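Local structure of histidine kinase (Paraburkholderia phymatum, 6NB0) at residues T43-T46 / A47-S50; E141-G144 / D145-G149; Q215-P218 / A219-T222; L221-P224 / A225-H228; W249-A252 / L253-R256. The protein probably acts as the sensor kinase of a phosphorelay, using ATP to phosphorylate a histidine of a protein substrate. One frame throughout, in Å; residues are numbered along the deposited sequence.

Interaction 1 of 5, residues T43-T46 / A47-S50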
loop_
_atom_site.group_PDB
_atom_site.type_symbol
_atom_site.label_atom_id
_atom_site.label_comp_id
_atom_site.label_asym_id
_atom_site.label_seq_id
_atom_site.Cartn_x
_atom_site.Cartn_y
_atom_site.Cartn_z
ATOM N N THR A 43 -9.609 13.747 -0.061
ATOM C CA THR A 43 -8.471 14.443 0.512
ATOM C C THR A 43 -7.201 13.606 0.381
ATOM O O THR A 43 -7.237 12.385 0.171
ATOM C CB THR A 43 -8.704 14.728 1.989
ATOM O OG1 THR A 43 -8.874 13.474 2.666
ATOM C CG2 THR A 43 -9.933 15.633 2.192
ATOM N N GLU A 44 -6.058 14.272 0.558
ATOM C CA GLU A 44 -4.803 13.530 0.577
ATOM C C GLU A 44 -4.795 12.521 1.717
ATOM O O GLU A 44 -4.307 11.394 1.568
ATOM C CB GLU A 44 -3.617 14.485 0.706
ATOM C CG GLU A 44 -2.267 13.828 0.407
ATOM C CD GLU A 44 -1.965 13.727 -1.085
ATOM O OE1 GLU A 44 -2.501 14.510 -1.872
ATOM O OE2 GLU A 44 -1.174 12.848 -1.491
ATOM N N ARG A 45 -5.335 12.917 2.867
ATOM C CA ARG A 45 -5.372 12.032 4.025
ATOM C C ARG A 45 -6.185 10.761 3.738
ATOM O O ARG A 45 -5.747 9.644 4.040
ATOM C CB ARG A 45 -5.929 12.824 5.215
ATOM C CG ARG A 45 -6.473 11.991 6.374
ATOM C CD ARG A 45 -5.386 11.121 6.996
ATOM N NE ARG A 45 -4.166 11.847 7.306
ATOM C CZ ARG A 45 -3.955 12.510 8.437
ATOM N NH1 ARG A 45 -4.909 12.568 9.360
ATOM N NH2 ARG A 45 -2.794 13.123 8.638
ATOM N N THR A 46 -7.367 10.910 3.145
ATOM C CA THR A 46 -8.165 9.737 2.773
ATOM C C THR A 46 -7.419 8.831 1.797
ATOM O O THR A 46 -7.421 7.602 1.963
ATOM C CB THR A 46 -9.499 10.180 2.178
ATOM O OG1 THR A 46 -10.264 10.836 3.193
ATOM C CG2 THR A 46 -10.299 8.998 1.609
ATOM N N ALA A 47 -6.765 9.409 0.776
ATOM C CA ALA A 47 -6.038 8.575 -0.180
ATOM C C ALA A 47 -4.860 7.866 0.485
ATOM O O ALA A 47 -4.566 6.710 0.175
ATOM C CB ALA A 47 -5.555 9.413 -1.366
ATOM N N ARG A 48 -4.169 8.553 1.389
ATOM C CA ARG A 48 -3.057 7.936 2.112
ATOM C C ARG A 48 -3.539 6.753 2.965
ATOM O O ARG A 48 -2.936 5.667 2.944
ATOM C CB ARG A 48 -2.372 9.023 2.951
ATOM C CG ARG A 48 -1.087 8.652 3.690
ATOM C CD ARG A 48 -1.387 8.426 5.148
ATOM N NE ARG A 48 -0.170 8.192 5.913
ATOM C CZ ARG A 48 0.373 9.071 6.738
ATOM N NH1 ARG A 48 -0.203 10.252 6.920
ATOM N NH2 ARG A 48 1.491 8.763 7.385
ATOM N N ARG A 49 -4.610 6.963 3.747
ATOM C CA ARG A 49 -5.200 5.895 4.559
ATOM C C ARG A 49 -5.674 4.734 3.697
ATOM O O ARG A 49 -5.511 3.560 4.069
ATOM C CB ARG A 49 -6.385 6.440 5.366
ATOM C CG ARG A 49 -5.994 7.438 6.467
ATOM C CD ARG A 49 -5.439 6.708 7.716
ATOM N NE ARG A 49 -5.087 7.709 8.723
ATOM C CZ ARG A 49 -3.865 8.153 8.978
ATOM N NH1 ARG A 49 -2.787 7.659 8.343
ATOM N NH2 ARG A 49 -3.726 9.113 9.895
ATOM N N SER A 50 -6.312 5.039 2.565
ATOM C CA SER A 50 -6.715 3.981 1.643
ATOM C C SER A 50 -5.517 3.153 1.168
ATOM O O SER A 50 -5.605 1.924 1.082
ATOM C CB SER A 50 -7.448 4.583 0.439
ATOM O OG SER A 50 -8.529 5.400 0.884
#

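Interaction 2 of 5, residues E141-G144 / D145-G149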
loop_
_atom_site.group_PDB
_atom_site.type_symbol
_atom_site.label_atom_id
_atom_site.label_comp_id
_atom_site.label_asym_id
_atom_site.label_seq_id
_atom_site.Cartn_x
_atom_site.Cartn_y
_atom_site.Cartn_z
ATOM N N GLU A 141 -9.406 13.407 15.885
ATOM C CA GLU A 141 -8.933 13.418 14.501
ATOM C C GLU A 141 -9.504 12.259 13.700
ATOM O O GLU A 141 -9.849 12.426 12.527
ATOM C CB GLU A 141 -7.406 13.373 14.473
ATOM C CG GLU A 141 -6.817 13.328 13.073
ATOM C CD GLU A 141 -5.307 13.569 13.059
ATOM O OE1 GLU A 141 -4.618 13.135 14.018
ATOM O OE2 GLU A 141 -4.823 14.216 12.096
ATOM N N THR A 142 -9.579 11.067 14.312
ATOM C CA THR A 142 -10.168 9.909 13.658
ATOM C C THR A 142 -11.603 10.204 13.245
ATOM O O THR A 142 -12.011 9.948 12.100
ATOM C CB THR A 142 -10.130 8.687 14.603
ATOM O OG1 THR A 142 -8.771 8.396 15.004
ATOM C CG2 THR A 142 -10.728 7.447 13.919
ATOM N N ILE A 143 -12.396 10.719 14.181
ATOM C CA ILE A 143 -13.803 10.990 13.885
ATOM C C ILE A 143 -13.896 12.008 12.760
ATOM O O ILE A 143 -14.675 11.848 11.812
ATOM C CB ILE A 143 -14.532 11.482 15.151
ATOM C CG1 ILE A 143 -14.547 10.384 16.226
ATOM C CG2 ILE A 143 -15.947 11.975 14.809
ATOM C CD1 ILE A 143 -15.348 9.147 15.823
ATOM N N GLY A 144 -13.104 13.078 12.865
ATOM C CA GLY A 144 -13.126 14.114 11.848
ATOM C C GLY A 144 -12.741 13.596 10.471
ATOM O O GLY A 144 -13.400 13.913 9.481
ATOM N N ASP A 145 -11.678 12.783 10.394
ATOM C CA ASP A 145 -11.225 12.255 9.107
ATOM C C ASP A 145 -12.257 11.326 8.462
ATOM O O ASP A 145 -12.462 11.376 7.246
ATOM C CB ASP A 145 -9.898 11.513 9.278
ATOM C CG ASP A 145 -8.693 12.456 9.481
ATOM O OD1 ASP A 145 -8.817 13.695 9.298
ATOM O OD2 ASP A 145 -7.582 11.933 9.752
ATOM N N VAL A 146 -12.884 10.446 9.240
ATOM C CA VAL A 146 -13.852 9.523 8.655
ATOM C C VAL A 146 -15.145 10.250 8.299
ATOM O O VAL A 146 -15.804 9.928 7.294
ATOM C CB VAL A 146 -14.093 8.335 9.608
ATOM C CG1 VAL A 146 -15.149 7.367 9.025
ATOM C CG2 VAL A 146 -12.763 7.576 9.864
ATOM N N ARG A 147 -15.528 11.242 9.098
ATOM C CA ARG A 147 -16.680 12.047 8.751
ATOM C C ARG A 147 -16.497 12.686 7.376
ATOM O O ARG A 147 -17.364 12.570 6.500
ATOM C CB ARG A 147 -16.878 13.101 9.844
ATOM C CG ARG A 147 -18.105 13.964 9.748
ATOM C CD ARG A 147 -18.232 14.776 11.063
ATOM N NE ARG A 147 -18.837 14.016 12.168
ATOM C CZ ARG A 147 -18.497 14.139 13.450
ATOM N NH1 ARG A 147 -17.526 14.973 13.805
ATOM N NH2 ARG A 147 -19.123 13.428 14.386
ATOM N N GLU A 148 -15.343 13.335 7.151
ATOM C CA GLU A 148 -15.147 14.013 5.874
ATOM C C GLU A 148 -14.885 13.018 4.748
ATOM O O GLU A 148 -15.281 13.272 3.602
ATOM C CB GLU A 148 -14.000 15.030 5.974
ATOM C CG GLU A 148 -14.015 16.117 4.883
ATOM C CD GLU A 148 -13.439 15.643 3.558
ATOM O OE1 GLU A 148 -12.686 14.642 3.563
ATOM O OE2 GLU A 148 -13.744 16.260 2.512
ATOM N N GLY A 149 -14.248 11.890 5.048
ATOM C CA GLY A 149 -13.892 10.931 4.016
ATOM C C GLY A 149 -15.070 10.102 3.540
ATOM O O GLY A 149 -15.169 9.831 2.346
HETATM O O HOH W 1 -6.780 15.319 9.787
#

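Interaction 3 of 5, residues Q215-P218 / A219-T222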
loop_
_atom_site.group_PDB
_atom_site.type_symbol
_atom_site.label_atom_id
_atom_site.label_comp_id
_atom_site.label_asym_id
_atom_site.label_seq_id
_atom_site.Cartn_x
_atom_site.Cartn_y
_atom_site.Cartn_z
ATOM N N GLN A 215 -25.033 -1.151 14.122
ATOM C CA GLN A 215 -25.965 -2.071 13.482
ATOM C C GLN A 215 -25.571 -2.216 12.015
ATOM O O GLN A 215 -25.673 -1.262 11.238
ATOM C CB GLN A 215 -27.403 -1.569 13.628
ATOM C CG GLN A 215 -28.409 -2.691 13.552
ATOM C CD GLN A 215 -28.407 -3.560 14.800
ATOM O OE1 GLN A 215 -28.761 -4.737 14.746
ATOM N NE2 GLN A 215 -28.016 -2.978 15.934
ATOM N N ALA A 216 -25.117 -3.410 11.630
ATOM C CA ALA A 216 -24.469 -3.598 10.336
ATOM C C ALA A 216 -25.482 -3.848 9.229
ATOM O O ALA A 216 -26.501 -4.510 9.439
ATOM C CB ALA A 216 -23.489 -4.775 10.394
ATOM N N THR A 217 -25.181 -3.317 8.037
ATOM C CA THR A 217 -25.850 -3.684 6.786
ATOM C C THR A 217 -24.731 -4.115 5.851
ATOM O O THR A 217 -24.201 -3.305 5.072
ATOM C CB THR A 217 -26.653 -2.521 6.198
ATOM O OG1 THR A 217 -27.592 -2.050 7.172
ATOM C CG2 THR A 217 -27.411 -2.959 4.929
ATOM N N PRO A 218 -24.300 -5.373 5.934
ATOM C CA PRO A 218 -23.105 -5.779 5.160
ATOM C C PRO A 218 -23.302 -5.659 3.648
ATOM O O PRO A 218 -22.323 -5.460 2.925
ATOM C CB PRO A 218 -22.860 -7.234 5.608
ATOM C CG PRO A 218 -24.132 -7.666 6.307
ATOM C CD PRO A 218 -24.761 -6.422 6.867
ATOM N N ALA A 219 -24.543 -5.681 3.153
ATOM C CA ALA A 219 -24.769 -5.451 1.724
ATOM C C ALA A 219 -24.331 -4.061 1.277
ATOM O O ALA A 219 -24.035 -3.868 0.090
ATOM C CB ALA A 219 -26.248 -5.661 1.368
ATOM N N ALA A 220 -24.258 -3.091 2.198
ATOM C CA ALA A 220 -23.791 -1.761 1.818
ATOM C C ALA A 220 -22.332 -1.770 1.366
ATOM O O ALA A 220 -21.924 -0.900 0.592
ATOM C CB ALA A 220 -23.995 -0.788 2.980
ATOM N N LEU A 221 -21.532 -2.741 1.833
ATOM C CA LEU A 221 -20.115 -2.806 1.461
ATOM C C LEU A 221 -19.928 -2.863 -0.048
ATOM O O LEU A 221 -18.944 -2.338 -0.586
ATOM C CB LEU A 221 -19.482 -4.048 2.103
ATOM C CG LEU A 221 -19.006 -3.863 3.542
ATOM C CD1 LEU A 221 -18.805 -5.227 4.199
ATOM C CD2 LEU A 221 -17.702 -3.059 3.508
ATOM N N THR A 222 -20.837 -3.540 -0.747
ATOM C CA THR A 222 -20.682 -3.770 -2.176
ATOM C C THR A 222 -21.757 -3.076 -2.994
ATOM O O THR A 222 -21.918 -3.387 -4.173
ATOM C CB THR A 222 -20.672 -5.275 -2.490
ATOM O OG1 THR A 222 -21.837 -5.896 -1.939
ATOM C CG2 THR A 222 -19.426 -5.944 -1.916
#

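Interaction 4 of 5, residues L221-P224 / A225-H228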
loop_
_atom_site.group_PDB
_atom_site.type_symbol
_atom_site.label_atom_id
_atom_site.label_comp_id
_atom_site.label_asym_id
_atom_site.label_seq_id
_atom_site.Cartn_x
_atom_site.Cartn_y
_atom_site.Cartn_z
ATOM N N LEU A 221 -21.532 -2.741 1.833
ATOM C CA LEU A 221 -20.115 -2.806 1.461
ATOM C C LEU A 221 -19.928 -2.863 -0.048
ATOM O O LEU A 221 -18.944 -2.338 -0.586
ATOM C CB LEU A 221 -19.482 -4.048 2.103
ATOM C CG LEU A 221 -19.006 -3.863 3.542
ATOM C CD1 LEU A 221 -18.805 -5.227 4.199
ATOM C CD2 LEU A 221 -17.702 -3.059 3.508
ATOM N N THR A 222 -20.837 -3.540 -0.747
ATOM C CA THR A 222 -20.682 -3.770 -2.176
ATOM C C THR A 222 -21.757 -3.076 -2.994
ATOM O O THR A 222 -21.918 -3.387 -4.173
ATOM C CB THR A 222 -20.672 -5.275 -2.490
ATOM O OG1 THR A 222 -21.837 -5.896 -1.939
ATOM C CG2 THR A 222 -19.426 -5.944 -1.916
ATOM N N ASP A 223 -22.493 -2.145 -2.403
ATOM C CA ASP A 223 -23.569 -1.480 -3.131
ATOM C C ASP A 223 -22.981 -0.426 -4.068
ATOM O O ASP A 223 -22.466 0.593 -3.595
ATOM C CB ASP A 223 -24.552 -0.855 -2.128
ATOM C CG ASP A 223 -25.783 -0.254 -2.783
ATOM O OD1 ASP A 223 -25.785 -0.014 -4.003
ATOM O OD2 ASP A 223 -26.757 -0.009 -2.055
ATOM N N PRO A 224 -23.077 -0.606 -5.396
ATOM C CA PRO A 224 -22.459 0.361 -6.322
ATOM C C PRO A 224 -23.143 1.712 -6.368
ATOM O O PRO A 224 -22.574 2.641 -6.949
ATOM C CB PRO A 224 -22.549 -0.343 -7.688
ATOM C CG PRO A 224 -23.719 -1.262 -7.564
ATOM C CD PRO A 224 -23.733 -1.714 -6.110
ATOM N N ALA A 225 -24.328 1.862 -5.780
ATOM C CA ALA A 225 -24.989 3.161 -5.698
ATOM C C ALA A 225 -24.501 4.018 -4.531
ATOM O O ALA A 225 -24.895 5.185 -4.420
ATOM C CB ALA A 225 -26.507 2.971 -5.593
ATOM N N LEU A 226 -23.676 3.484 -3.665
ATOM C CA LEU A 226 -23.203 4.222 -2.503
ATOM C C LEU A 226 -21.762 4.658 -2.702
ATOM O O LEU A 226 -20.985 3.923 -3.318
ATOM C CB LEU A 226 -23.285 3.360 -1.226
ATOM C CG LEU A 226 -24.663 2.788 -0.866
ATOM C CD1 LEU A 226 -24.594 2.006 0.452
ATOM C CD2 LEU A 226 -25.740 3.882 -0.801
ATOM N N PRO A 227 -21.376 5.837 -2.208
ATOM C CA PRO A 227 -19.951 6.208 -2.227
ATOM C C PRO A 227 -19.143 5.213 -1.410
ATOM O O PRO A 227 -19.639 4.609 -0.460
ATOM C CB PRO A 227 -19.919 7.603 -1.587
ATOM C CG PRO A 227 -21.347 8.107 -1.633
ATOM C CD PRO A 227 -22.252 6.905 -1.679
ATOM N N HIS A 228 -17.872 5.056 -1.779
ATOM C CA HIS A 228 -16.991 4.156 -1.047
ATOM C C HIS A 228 -15.607 4.769 -0.945
ATOM O O HIS A 228 -15.223 5.611 -1.757
ATOM C CB HIS A 228 -16.891 2.794 -1.752
ATOM C CG HIS A 228 -18.185 2.047 -1.784
ATOM N ND1 HIS A 228 -18.730 1.462 -0.664
ATOM C CD2 HIS A 228 -19.035 1.785 -2.801
ATOM C CE1 HIS A 228 -19.868 0.869 -0.993
ATOM N NE2 HIS A 228 -20.077 1.057 -2.282
#

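Interaction 5 of 5, residues W249-A252 / L253-R256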
loop_
_atom_site.group_PDB
_atom_site.type_symbol
_atom_site.label_atom_id
_atom_site.label_comp_id
_atom_site.label_asym_id
_atom_site.label_seq_id
_atom_site.Cartn_x
_atom_site.Cartn_y
_atom_site.Cartn_z
ATOM N N TRP A 249 -10.006 -9.663 4.985
ATOM C CA TRP A 249 -8.639 -9.259 4.636
ATOM C C TRP A 249 -8.426 -7.769 4.823
ATOM O O TRP A 249 -7.343 -7.325 5.235
ATOM C CB TRP A 249 -8.337 -9.617 3.188
ATOM C CG TRP A 249 -8.331 -11.055 2.899
ATOM C CD1 TRP A 249 -8.446 -12.083 3.792
ATOM C CD2 TRP A 249 -8.177 -11.648 1.608
ATOM N NE1 TRP A 249 -8.370 -13.292 3.125
ATOM C CE2 TRP A 249 -8.214 -13.050 1.784
ATOM C CE3 TRP A 249 -8.030 -11.130 0.314
ATOM C CZ2 TRP A 249 -8.093 -13.942 0.711
ATOM C CZ3 TRP A 249 -7.901 -12.028 -0.754
ATOM C CH2 TRP A 249 -7.945 -13.412 -0.545
ATOM N N VAL A 250 -9.457 -6.978 4.537
ATOM C CA VAL A 250 -9.270 -5.535 4.531
ATOM C C VAL A 250 -8.955 -4.999 5.926
ATOM O O VAL A 250 -8.440 -3.889 6.042
ATOM C CB VAL A 250 -10.512 -4.838 3.930
ATOM C CG1 VAL A 250 -11.722 -4.942 4.866
ATOM C CG2 VAL A 250 -10.216 -3.364 3.620
ATOM N N LEU A 251 -9.236 -5.756 6.992
ATOM C CA LEU A 251 -8.955 -5.281 8.348
ATOM C C LEU A 251 -7.529 -5.606 8.797
ATOM O O LEU A 251 -7.186 -5.386 9.963
ATOM C CB LEU A 251 -9.982 -5.859 9.340
ATOM C CG LEU A 251 -11.372 -5.212 9.184
ATOM C CD1 LEU A 251 -12.495 -5.980 9.893
ATOM C CD2 LEU A 251 -11.370 -3.744 9.614
ATOM N N ALA A 252 -6.706 -6.136 7.892
ATOM C CA ALA A 252 -5.352 -6.543 8.230
ATOM C C ALA A 252 -4.579 -5.441 8.956
ATOM O O ALA A 252 -3.815 -5.724 9.890
ATOM C CB ALA A 252 -4.623 -6.952 6.956
ATOM N N LEU A 253 -4.744 -4.181 8.529
ATOM C CA LEU A 253 -4.007 -3.091 9.171
ATOM C C LEU A 253 -4.327 -3.001 10.664
ATOM O O LEU A 253 -3.419 -2.855 11.486
ATOM C CB LEU A 253 -4.303 -1.757 8.476
ATOM C CG LEU A 253 -3.352 -0.599 8.824
ATOM C CD1 LEU A 253 -3.333 0.428 7.685
ATOM C CD2 LEU A 253 -3.764 0.102 10.090
ATOM N N CYS A 254 -5.614 -3.061 11.034
ATOM C CA CYS A 254 -5.982 -3.085 12.458
ATOM C C CYS A 254 -5.291 -4.219 13.215
ATOM O O CYS A 254 -4.754 -4.020 14.311
ATOM C CB CYS A 254 -7.500 -3.230 12.604
ATOM S SG CYS A 254 -8.416 -1.902 11.785
ATOM N N LYS A 255 -5.341 -5.427 12.665
ATOM C CA LYS A 255 -4.732 -6.578 13.329
ATOM C C LYS A 255 -3.219 -6.414 13.450
ATOM O O LYS A 255 -2.634 -6.663 14.519
ATOM C CB LYS A 255 -5.070 -7.856 12.557
ATOM C CG LYS A 255 -4.451 -9.137 13.149
ATOM C CD LYS A 255 -4.887 -10.363 12.348
ATOM C CE LYS A 255 -4.341 -11.658 12.962
ATOM N NZ LYS A 255 -2.938 -11.887 12.556
ATOM N N ARG A 256 -2.562 -6.013 12.355
ATOM C CA ARG A 256 -1.107 -5.881 12.378
ATOM C C ARG A 256 -0.664 -4.829 13.385
ATOM O O ARG A 256 0.305 -5.034 14.128
ATOM C CB ARG A 256 -0.595 -5.526 10.982
ATOM C CG ARG A 256 -0.258 -6.731 10.121
ATOM C CD ARG A 256 0.893 -7.494 10.714
ATOM N NE ARG A 256 2.022 -7.608 9.799
ATOM C CZ ARG A 256 3.290 -7.621 10.190
ATOM N NH1 ARG A 256 3.579 -7.504 11.480
ATOM N NH2 ARG A 256 4.267 -7.740 9.291
HETATM O O HOH W 2 -5.634 -3.670 5.787
#

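Interaction 1 of 5, residues T43-T46 / A47-S50
The R45 guanidinium carries R49 NH2 over one face, 3.5 Å above its plane and toward its rim, while R48 NH1 comes to it obliquely; R49 NH1 lies over one face of the R48 group, again near the rim. The stacked guanidiniums of R45 and R49 are 24° from parallel with centres 4.4 Å apart. This i to i+4 arginine stack stands on the first turn of helix 44-68, whose N-cap is T43: its OG1 accepts the N-H of T46 at 3.0 Å. CG of R45 stands anti to the backbone N (chi1 161°) and the chain then bends at chi2 and chi3, so that R45 and R49 run side by side, pointing the same way. The carboxylates gathered round the stack probably offset the closeness of like charges. R45 bridges to D145, E141 and E44 of the second subunit; R49 pairs with E52 and E174, and R48 with E174 and with E44 of the second subunit. The cluster thus ties the helix start to helix 135-154 and to the dimer partner. Elsewhere on the turn T46 O holds two donors from opposite faces of its carbonyl plane: S50 N at 2.9 Å, and S50 OG at 2.7 Å, 39° out of that plane.

Interaction 2 of 5, residues E141-G144 / D145-G149
I143 CG2 sits over one face of the R147 guanidinium, 3.5 Å from both NH1 and NH2 of R147, with the methyl displaced toward the rim of the group. The bend at chi3 (-81°) folds the otherwise extended arginine chain back over the isoleucine. I143 is buried against L160 of strand 157-161, and R147 spans out from it toward the solvent side, which it shares with E148. The tight part is V146, buried against W181, V184 and T185 of helix 173-189; its CG2 also comes within 3.3 Å of T142 O. A third side is polar. Here E141 CG touches D145 OD2 at 3.7 Å, and the two carboxylates, their planes 53° apart, bring E141 OE2 and D145 OD2 to 4.3 Å. A water donates to E141 OE2 and, at 2.7 Å, to D145 OD1; with R45 lying between the acids and R173 bridging to E141, it would ease the repulsion. Regular i to i+4 backbone bonds run beneath, among them D145 N to E141 O at 2.8 Å. Such a split is that of an amphipathic helix, here 135-154, packed between helix 173-189 and the edge strand 157-161, as in the alpha/beta catalytic domain of histidine kinases.

Interaction 3 of 5, residues Q215-P218 / A219-T222
Helical backbone torsions beginning at P218 and continuing through A219, A220 and L221 curl the chain into a tight turn, and this brings the N-H groups of A220 and L221 round to the carbonyls of T217 and P218. Just before the curl, T217 still has a non-helical backbone, so the change of direction falls between T217 and P218. A220 N donates to T217 O at 2.9 Å and L221 N to P218 O at 3.0 Å, both bonds being somewhat bent at the hydrogen. Both donors stand well above the carbonyl planes, 44° and 55° out of them, as is usual for bonds of this short i to i+3 span. A further bond of the same span, T222 N to A219 O, is weak.

The side chains add mainly close contacts with these same carbonyls. A220 CB lies 3.3 Å from T217 O, and L221 CB is equally near P218 O. L221 CG and CD1 follow alongside that oxygen, both at 3.7 Å, placed there by a chi1 of -84° that sets CG opposite the carbonyl carbon. The T217 methyl CG2 is only loosely set against A220 CB, at 4.5 Å. Beyond the turn, L221 packs on A238 and T222 on A236 of helix 232-238, while L221 O accepts from R235; T217 is joined by its backbone to A190. The torsions and the two bonds together make two overlapping type I beta turns, T217 to A220 and P218 to L221, in the loop that leads from strand 207-214 toward helix 232-238.

Interaction 4 of 5, residues L221-P224 / A225-H228
D223 O is gripped by two donors that come from opposite faces of its carbonyl plane: L226 N at 3.1 Å and the imidazole NE2 of H228 at 2.8 Å. The histidine bond is fairly straight (163°), and the oxygen lies close to the ring plane, at the edge, although NE2 itself stands 45° out of the carbonyl plane. With ND1 of H228 held by E189, the ring is bonded at both nitrogens, which would hold it in its orientation. Beside it, CE1 of H228 approaches L221 O obliquely at 3.4 Å. The backbone bond to L226 closes a type I beta turn from D223 to L226, with P224 and A225 at its corner. D223 also secures the turn from its start: OD1 accepts from A225 N at 3.0 Å, met from above the carboxylate plane, which makes an Asx turn. Chi1 of -174° carries the carboxylate away from the backbone N and over the corner, where its other oxygen, OD2, lies 3.7 Å from L226 CG and the two side chains pass at a slant. The loop is bracketed by three helices: H228 meets helix 232-238 at R235, E189 belongs to helix 173-189, and L226, P227 and H228 rest against R153 and R154 at the end of helix 135-154.

Interaction 5 of 5, residues W249-A252 / L253-R256
L251 and C254 meet across the first turn of helix 252-260, the leucine methyl CD2 approaching SG of the cysteine at 4.1 Å. Chi1 values of -72° for L251 and -58° for C254 set CG and SG opposite their own carbonyl carbons, and both side chains pack on F265 of strand 264-267. L253 leads elsewhere: its end runs away from the preceding residues toward A178 and L182 of helix 173-189. K255 and R256 lead their ends away from the turn, while their CB atoms stay beside A252 O, that of R256 at 3.4 Å; in the conformer described R256 reaches T123. L251 takes the N-cap position, and its carbonyl accepts from K255 N at 3.3 Å, in the carbonyl plane; A252 O accepts more closely from R256 N, at 2.8 Å. Ahead of them A252 N bonds to W249 O in a 3-10 turn. A water bridges the change of helix type, donating to V250 O at 2.8 Å and accepting from L253 N at 2.9 Å. At this buried helix start, then, the water serves V250 O and L253 N, main-chain donors serve L251 O and A252 O, and apolar side chains provide the contact to the core.

In the fold
Interactions 1 and 2 form the joint between the start of helix 44-68 and helix 135-154: R45 NH1 lies 2.8 Å from D145 OD2 and 3.2 Å from E141 OE2, and the centres are 11 Å apart. Interactions 3 and 4 are consecutive turns of one loop, sharing L221 and T222, and A220 CB packs on L226 CD1 at 3.8 Å. Interaction 4 also comes within about 6 Å of interaction 2, nearest atoms, and leans on the same helix 135-154 farther along. Interaction 5 lies about 17 Å from interaction 1, centre to centre, yet W249 reaches helix 44-68, where its ring meets that of H60. A glycerol, probably from the crystallisation liquor, lies about 4 Å from the side chain of P218 in interaction 3.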